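Local atomic coordinates of phenazine-1-carboxylate N-methyltransferase (Pseudomonas aeruginosa, PDB entry 2IP2), a protein that transfers a methyl group from S-adenosyl-L-methionine to phenazine-1-carboxylate, giving 5-methylphenazine-1-carboxylate in the biosynthesis of the virulence pigment pyocyanine. Residues Phe157-Ile160 and Pro161-Asp165; Val306-Leu309 and Gly310-Gly313; Ser178-Leu181 and Thr182-Ile185. All coordinates share one frame; numbering follows the deposited sequence.

How the interactions relate
All three interactions are local, each within about two turns of one helix in the methyltransferase domain, so none closes a long loop and they follow in series without nesting or crossing. From the N terminus, interaction 1 ends helix 154-163, just ahead of the central sheet's first strand, 170-174. Interaction 3 then starts helix 180-188, which leads from that strand to strand 193-198. Interactions 1 and 3 touch, their centres about 12 Å apart, because the two helices pack together. Far later in the chain, interaction 2 finishes helix 302-311 before strand 314-322. It stands apart, its nearest atoms about 12 Å from interaction 1 and about 14 Å from interaction 3.

Interaction 1 of 3, residues Phe157-Ile160 and Pro161-Asp165; sequences FHEI and PRLLD
Glu159 and Arg162 are joined by a salt bridge and a weak backbone bond where helix 154-163 bends and ends. Among the backbone bonds, Glu159 O receives Leu163 N at 3.0 Å and, weakly, Arg162 N. Ile160 O takes Leu164 N at 2.8 Å, with an N-H...O angle of 153°, and has a second, weak donor in Leu163 N. Pro161 has no N-H to offer, and its CD sits 3.1 Å from Phe157 O, where a helical bond would otherwise run. The helix is kinked here, and Leu164 is the first residue to leave helical backbone angles.

The charged contact is a salt bridge from Arg162 NH1 to Glu159 OE2. Its modelled length of 2.4 Å is doubtful in detail. The carboxylate meets the guanidinium at its edge, the two planes 36° apart. The Arg162 chain runs extended from CG to NE, while Glu159 is bent about its CB-CG bond (chi2 -58°), and the two side chains cross nearly at right angles. His158 O lies 3.4 Å above one guanidinium face, offset toward the rim, without a hydrogen bond.

Apolar contact is modest: Ile160 CB and Pro161 CD are close because they flank the same peptide bond, and Ile160 CG2 comes to 4.5 Å from Leu164 CD1. Phe157, whose side chain neighbours the predicted S-adenosyl-L-methionine-binding Arg241, packs with Ile160 and Pro161 against helix 180-188, whereas Leu163 and Leu164 lie on strands 314-322 and 326-333.

Interaction 2 of 3, residues Val306-Leu309 and Gly310-Gly313; sequences VDLL and GRGG
Gly312 N is shared by two carbonyl oxygens, Leu309 O at 2.9 Å and Leu308 O at 3.0 Å. Both bonds are weak, with N-H...O angles of 124° and 135°, as the last turn of helix 302-311 unwinds. One turn earlier the bonding is regular: Gly310 N reaches Val306 O at 3.0 Å and 170°, and Arg311 N bonds Asp307 O. The end is a Schellman motif, in which Gly313 N turns back to Gly310 O at 2.9 Å and Phe314 N to Leu309 O. Gly313 is the C-prime residue, and its positive phi is readily adopted by glycine.

The Arg311 side chain folds back along the helix, bent at chi2 and again at chi3. Leu308 CA stands 3.9 Å above one guanidinium face, over its centre, and Arg311 NH1 comes within 3.5 Å of Asp307 CB. The Asp307 carboxylate does not pair with the guanidinium, Asp307 OD2 staying 4.9 Å from Arg311 NH1. Arg311 NH2 instead forms a salt bridge with Glu248. Main-chain bonds thus terminate the helix, while that outside ion pair and the packing of Leu308 and Leu309 join its end to helix 248-261, and Val306 and Leu309 rest on strand 314-322.

Interaction 3 of 3, residues Ser178-Leu181 and Thr182-Ile185; sequences SGEL and TKAI
Regular helical hydrogen bonding begins where Gly179 O accepts Lys183 N at 3.0 Å, followed by Ala184 N to Glu180 O, nearly straight at 170°, and Ile185 N to Leu181 O. Gly179 occupies the N-cap position at a phi of 95°, where a CB would collide with the carbonyl oxygen of Ser178, so the turn into the helix depends on glycine.

Leu181 and Ile185, one turn apart, meet at a slant, CD1 to CD1 at 3.8 Å. Leu181 places CG opposite its backbone N (chi1 176°), whereas Ile185 brings CG1 back over the preceding turn, 3.3 Å from Leu181 O. Both side chains lie against strands 170-174 and 236-240. This is the first beta-alpha-beta unit of the Rossmann-like sheet: strand 170-174, a glycine-rich turn, helix 180-188 and strand 193-198. In class I methyltransferases such a turn typically borders the S-adenosyl-L-methionine pocket, consistent with the Glu180 side chain lying about 7 Å from that of Arg241, a predicted binding residue.

Glu180 and Lys183 run side by side, pointing the same way. Glu180 OE1 approaches Lys183 CD at 4.0 Å, but the charges do not pair, with Glu180 OE2 5.0 Å from Lys183 NZ. The Glu180 carboxylate is instead held by two amides, Asn154 at OE1 and Asn209 at OE2, and Lys183 NZ donates weakly to Asn209 O. Buried Thr182 hydrogen-bonds through OG1 to Asp173 OD2, fastening the helix's first turn to the strand that precedes it.

Interaction 1 of 3, residues Phe157-Ile160 and Pro161-Asp165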
loop_
_atom_site.group_PDB
_atom_site.type_symbol
_atom_site.label_atom_id
_atom_site.label_comp_id
_atom_site.label_asym_id
_atom_site.label_seq_id
_atom_site.Cartn_x
_atom_site.Cartn_y
_atom_site.Cartn_z
ATOM N N PHE A 157 16.743 -18.689 -4.645
ATOM C CA PHE A 157 17.863 -19.408 -5.275
ATOM C C PHE A 157 18.796 -20.039 -4.245
ATOM O O PHE A 157 19.346 -21.084 -4.523
ATOM C CB PHE A 157 18.700 -18.491 -6.183
ATOM C CG PHE A 157 18.008 -18.083 -7.486
ATOM C CD1 PHE A 157 16.825 -18.696 -7.924
ATOM C CD2 PHE A 157 18.561 -17.062 -8.268
ATOM C CE1 PHE A 157 16.206 -18.293 -9.148
ATOM C CE2 PHE A 157 17.959 -16.665 -9.474
ATOM C CZ PHE A 157 16.773 -17.278 -9.908
ATOM N N HIS A 158 19.018 -19.380 -3.099
ATOM C CA HIS A 158 19.939 -19.899 -2.100
ATOM C C HIS A 158 19.377 -21.131 -1.418
ATOM O O HIS A 158 20.152 -21.961 -0.905
ATOM C CB HIS A 158 20.331 -18.842 -1.051
ATOM C CG HIS A 158 21.203 -17.747 -1.594
ATOM N ND1 HIS A 158 22.335 -17.992 -2.343
ATOM C CD2 HIS A 158 21.111 -16.400 -1.490
ATOM C CE1 HIS A 158 22.904 -16.849 -2.677
ATOM N NE2 HIS A 158 22.174 -15.865 -2.183
ATOM N N GLU A 159 18.044 -21.250 -1.396
ATOM C CA GLU A 159 17.390 -22.485 -0.895
ATOM C C GLU A 159 17.575 -23.664 -1.813
ATOM O O GLU A 159 17.577 -24.789 -1.340
ATOM C CB GLU A 159 15.890 -22.335 -0.667
ATOM C CG GLU A 159 15.512 -21.830 0.735
ATOM C CD GLU A 159 16.032 -22.712 1.861
ATOM O OE1 GLU A 159 15.561 -23.878 2.063
ATOM O OE2 GLU A 159 16.941 -22.217 2.551
ATOM N N ILE A 160 17.712 -23.424 -3.111
ATOM C CA ILE A 160 17.740 -24.541 -4.069
ATOM C C ILE A 160 18.832 -25.607 -3.770
ATOM O O ILE A 160 18.525 -26.814 -3.626
ATOM C CB ILE A 160 17.700 -24.039 -5.548
ATOM C CG1 ILE A 160 16.273 -23.576 -5.854
ATOM C CG2 ILE A 160 18.058 -25.148 -6.546
ATOM C CD1 ILE A 160 16.160 -22.780 -7.090
ATOM N N PRO A 161 20.105 -25.183 -3.655
ATOM C CA PRO A 161 21.144 -26.176 -3.347
ATOM C C PRO A 161 21.082 -26.736 -1.920
ATOM O O PRO A 161 21.876 -27.647 -1.604
ATOM C CB PRO A 161 22.437 -25.399 -3.541
ATOM C CG PRO A 161 22.036 -23.955 -3.239
ATOM C CD PRO A 161 20.671 -23.827 -3.827
ATOM N N ARG A 162 20.217 -26.173 -1.064
ATOM C CA ARG A 162 19.913 -26.777 0.252
ATOM C C ARG A 162 18.844 -27.857 0.105
ATOM O O ARG A 162 18.820 -28.800 0.890
ATOM C CB ARG A 162 19.439 -25.746 1.295
ATOM C CG ARG A 162 20.461 -24.649 1.665
ATOM C CD ARG A 162 19.943 -23.670 2.759
ATOM N NE ARG A 162 20.736 -22.429 2.791
ATOM C CZ ARG A 162 20.270 -21.203 2.497
ATOM N NH1 ARG A 162 18.988 -21.013 2.177
ATOM N NH2 ARG A 162 21.088 -20.148 2.532
ATOM N N LEU A 163 17.950 -27.726 -0.876
ATOM C CA LEU A 163 16.914 -28.764 -1.102
ATOM C C LEU A 163 17.355 -29.867 -2.075
ATOM O O LEU A 163 16.863 -30.993 -1.998
ATOM C CB LEU A 163 15.618 -28.143 -1.622
ATOM C CG LEU A 163 14.803 -27.177 -0.758
ATOM C CD1 LEU A 163 13.970 -26.276 -1.704
ATOM C CD2 LEU A 163 13.871 -27.895 0.252
ATOM N N LEU A 164 18.249 -29.550 -2.998
ATOM C CA LEU A 164 18.736 -30.537 -3.942
ATOM C C LEU A 164 20.204 -30.775 -3.679
ATOM O O LEU A 164 20.916 -29.869 -3.255
ATOM C CB LEU A 164 18.531 -30.072 -5.403
ATOM C CG LEU A 164 17.167 -29.523 -5.874
ATOM C CD1 LEU A 164 17.107 -29.438 -7.379
ATOM C CD2 LEU A 164 16.014 -30.378 -5.448
ATOM N N ASP A 165 20.670 -31.993 -3.952
ATOM C CA ASP A 165 22.052 -32.318 -3.746
ATOM C C ASP A 165 22.846 -32.096 -5.056
ATOM O O ASP A 165 22.681 -32.822 -6.016
ATOM C CB ASP A 165 22.146 -33.786 -3.225
ATOM C CG ASP A 165 23.551 -34.175 -2.703
ATOM O OD1 ASP A 165 24.555 -33.430 -2.854
ATOM O OD2 ASP A 165 23.638 -35.294 -2.129
#

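Interaction 2 of 3, residues Val306-Leu309 and Gly310-Gly313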
loop_
_atom_site.group_PDB
_atom_site.type_symbol
_atom_site.label_atom_id
_atom_site.label_comp_id
_atom_site.label_asym_id
_atom_site.label_seq_id
_atom_site.Cartn_x
_atom_site.Cartn_y
_atom_site.Cartn_z
ATOM N N VAL A 306 2.151 -28.868 -13.832
ATOM C CA VAL A 306 2.239 -30.311 -13.641
ATOM C C VAL A 306 1.739 -31.040 -14.906
ATOM O O VAL A 306 2.432 -31.956 -15.418
ATOM C CB VAL A 306 1.470 -30.710 -12.365
ATOM C CG1 VAL A 306 1.205 -32.203 -12.304
ATOM C CG2 VAL A 306 2.227 -30.219 -11.067
ATOM N N ASP A 307 0.589 -30.606 -15.435
ATOM C CA ASP A 307 0.016 -31.214 -16.655
ATOM C C ASP A 307 0.887 -31.006 -17.902
ATOM O O ASP A 307 0.974 -31.868 -18.776
ATOM C CB ASP A 307 -1.373 -30.649 -16.940
ATOM C CG ASP A 307 -2.408 -31.156 -15.992
ATOM O OD1 ASP A 307 -2.096 -32.077 -15.198
ATOM O OD2 ASP A 307 -3.526 -30.587 -16.020
ATOM N N LEU A 308 1.527 -29.845 -17.979
ATOM C CA LEU A 308 2.416 -29.530 -19.079
ATOM C C LEU A 308 3.643 -30.424 -19.006
ATOM O O LEU A 308 4.112 -30.948 -20.047
ATOM C CB LEU A 308 2.784 -28.040 -19.071
ATOM C CG LEU A 308 3.819 -27.579 -20.111
ATOM C CD1 LEU A 308 3.445 -27.868 -21.575
ATOM C CD2 LEU A 308 4.154 -26.072 -19.934
ATOM N N LEU A 309 4.146 -30.618 -17.787
ATOM C CA LEU A 309 5.298 -31.523 -17.529
ATOM C C LEU A 309 5.000 -32.943 -18.001
ATOM O O LEU A 309 5.806 -33.521 -18.739
ATOM C CB LEU A 309 5.688 -31.542 -16.056
ATOM C CG LEU A 309 6.476 -30.265 -15.638
ATOM C CD1 LEU A 309 6.740 -30.286 -14.132
ATOM C CD2 LEU A 309 7.778 -30.154 -16.402
ATOM N N GLY A 310 3.843 -33.474 -17.581
ATOM C CA GLY A 310 3.353 -34.788 -18.031
ATOM C C GLY A 310 3.266 -34.887 -19.542
ATOM O O GLY A 310 3.688 -35.897 -20.106
ATOM N N ARG A 311 2.757 -33.840 -20.202
ATOM C CA ARG A 311 2.605 -33.820 -21.661
ATOM C C ARG A 311 4.004 -33.914 -22.277
ATOM O O ARG A 311 4.199 -34.493 -23.359
ATOM C CB ARG A 311 1.937 -32.524 -22.075
ATOM C CG ARG A 311 0.739 -32.627 -23.008
ATOM C CD ARG A 311 -0.465 -31.866 -22.482
ATOM N NE ARG A 311 -0.296 -30.407 -22.413
ATOM C CZ ARG A 311 -0.763 -29.649 -21.414
ATOM N NH1 ARG A 311 -1.398 -30.199 -20.376
ATOM N NH2 ARG A 311 -0.596 -28.338 -21.458
ATOM N N GLY A 312 5.000 -33.386 -21.562
ATOM C CA GLY A 312 6.364 -33.437 -22.059
ATOM C C GLY A 312 7.110 -34.697 -21.649
ATOM O O GLY A 312 8.333 -34.770 -21.786
ATOM N N GLY A 313 6.392 -35.714 -21.152
ATOM C CA GLY A 313 7.046 -36.969 -20.766
ATOM C C GLY A 313 7.761 -36.906 -19.444
ATOM O O GLY A 313 8.779 -37.593 -19.248
#

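Interaction 3 of 3, residues Ser178-Leu181 and Thr182-Ile185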
loop_
_atom_site.group_PDB
_atom_site.type_symbol
_atom_site.label_atom_id
_atom_site.label_comp_id
_atom_site.label_asym_id
_atom_site.label_seq_id
_atom_site.Cartn_x
_atom_site.Cartn_y
_atom_site.Cartn_z
ATOM N N SER A 178 21.566 -13.304 -16.305
ATOM C CA SER A 178 22.793 -12.809 -15.682
ATOM C C SER A 178 23.518 -13.895 -14.891
ATOM O O SER A 178 24.648 -13.708 -14.500
ATOM C CB SER A 178 22.495 -11.608 -14.751
ATOM O OG SER A 178 21.752 -12.012 -13.650
ATOM N N GLY A 179 22.845 -15.012 -14.633
ATOM C CA GLY A 179 23.501 -16.150 -13.996
ATOM C C GLY A 179 23.399 -16.298 -12.497
ATOM O O GLY A 179 24.194 -17.027 -11.896
ATOM N N GLU A 180 22.436 -15.628 -11.856
ATOM C CA GLU A 180 22.401 -15.670 -10.384
ATOM C C GLU A 180 22.151 -17.057 -9.805
ATOM O O GLU A 180 22.690 -17.388 -8.756
ATOM C CB GLU A 180 21.371 -14.666 -9.824
ATOM C CG GLU A 180 21.805 -13.194 -10.070
ATOM C CD GLU A 180 23.063 -12.788 -9.257
ATOM O OE1 GLU A 180 23.138 -13.090 -8.050
ATOM O OE2 GLU A 180 23.947 -12.108 -9.801
ATOM N N LEU A 181 21.316 -17.849 -10.479
ATOM C CA LEU A 181 21.013 -19.212 -10.008
ATOM C C LEU A 181 22.244 -20.111 -10.061
ATOM O O LEU A 181 22.609 -20.788 -9.065
ATOM C CB LEU A 181 19.854 -19.822 -10.812
ATOM C CG LEU A 181 19.453 -21.268 -10.526
ATOM C CD1 LEU A 181 19.274 -21.579 -9.001
ATOM C CD2 LEU A 181 18.187 -21.657 -11.340
ATOM N N THR A 182 22.926 -20.068 -11.197
ATOM C CA THR A 182 24.193 -20.797 -11.344
ATOM C C THR A 182 25.189 -20.359 -10.253
ATOM O O THR A 182 25.807 -21.201 -9.591
ATOM C CB THR A 182 24.768 -20.552 -12.749
ATOM O OG1 THR A 182 23.925 -21.224 -13.707
ATOM C CG2 THR A 182 26.186 -21.106 -12.875
ATOM N N LYS A 183 25.306 -19.049 -10.037
ATOM C CA LYS A 183 26.249 -18.570 -9.037
ATOM C C LYS A 183 25.874 -19.012 -7.612
ATOM O O LYS A 183 26.743 -19.462 -6.882
ATOM C CB LYS A 183 26.406 -17.055 -9.141
ATOM C CG LYS A 183 27.043 -16.407 -7.934
ATOM C CD LYS A 183 26.688 -14.942 -7.950
ATOM C CE LYS A 183 27.384 -14.250 -9.109
ATOM N NZ LYS A 183 28.614 -13.535 -8.617
ATOM N N ALA A 184 24.587 -18.902 -7.236
ATOM C CA ALA A 184 24.079 -19.424 -5.960
ATOM C C ALA A 184 24.453 -20.918 -5.794
ATOM O O ALA A 184 24.984 -21.348 -4.733
ATOM C CB ALA A 184 22.551 -19.222 -5.853
ATOM N N ILE A 185 24.291 -21.700 -6.852
ATOM C CA ILE A 185 24.578 -23.129 -6.732
ATOM C C ILE A 185 26.079 -23.376 -6.470
ATOM O O ILE A 185 26.445 -24.115 -5.533
ATOM C CB ILE A 185 24.095 -23.970 -7.951
ATOM C CG1 ILE A 185 22.565 -23.967 -8.040
ATOM C CG2 ILE A 185 24.666 -25.405 -7.868
ATOM C CD1 ILE A 185 22.045 -24.145 -9.495
#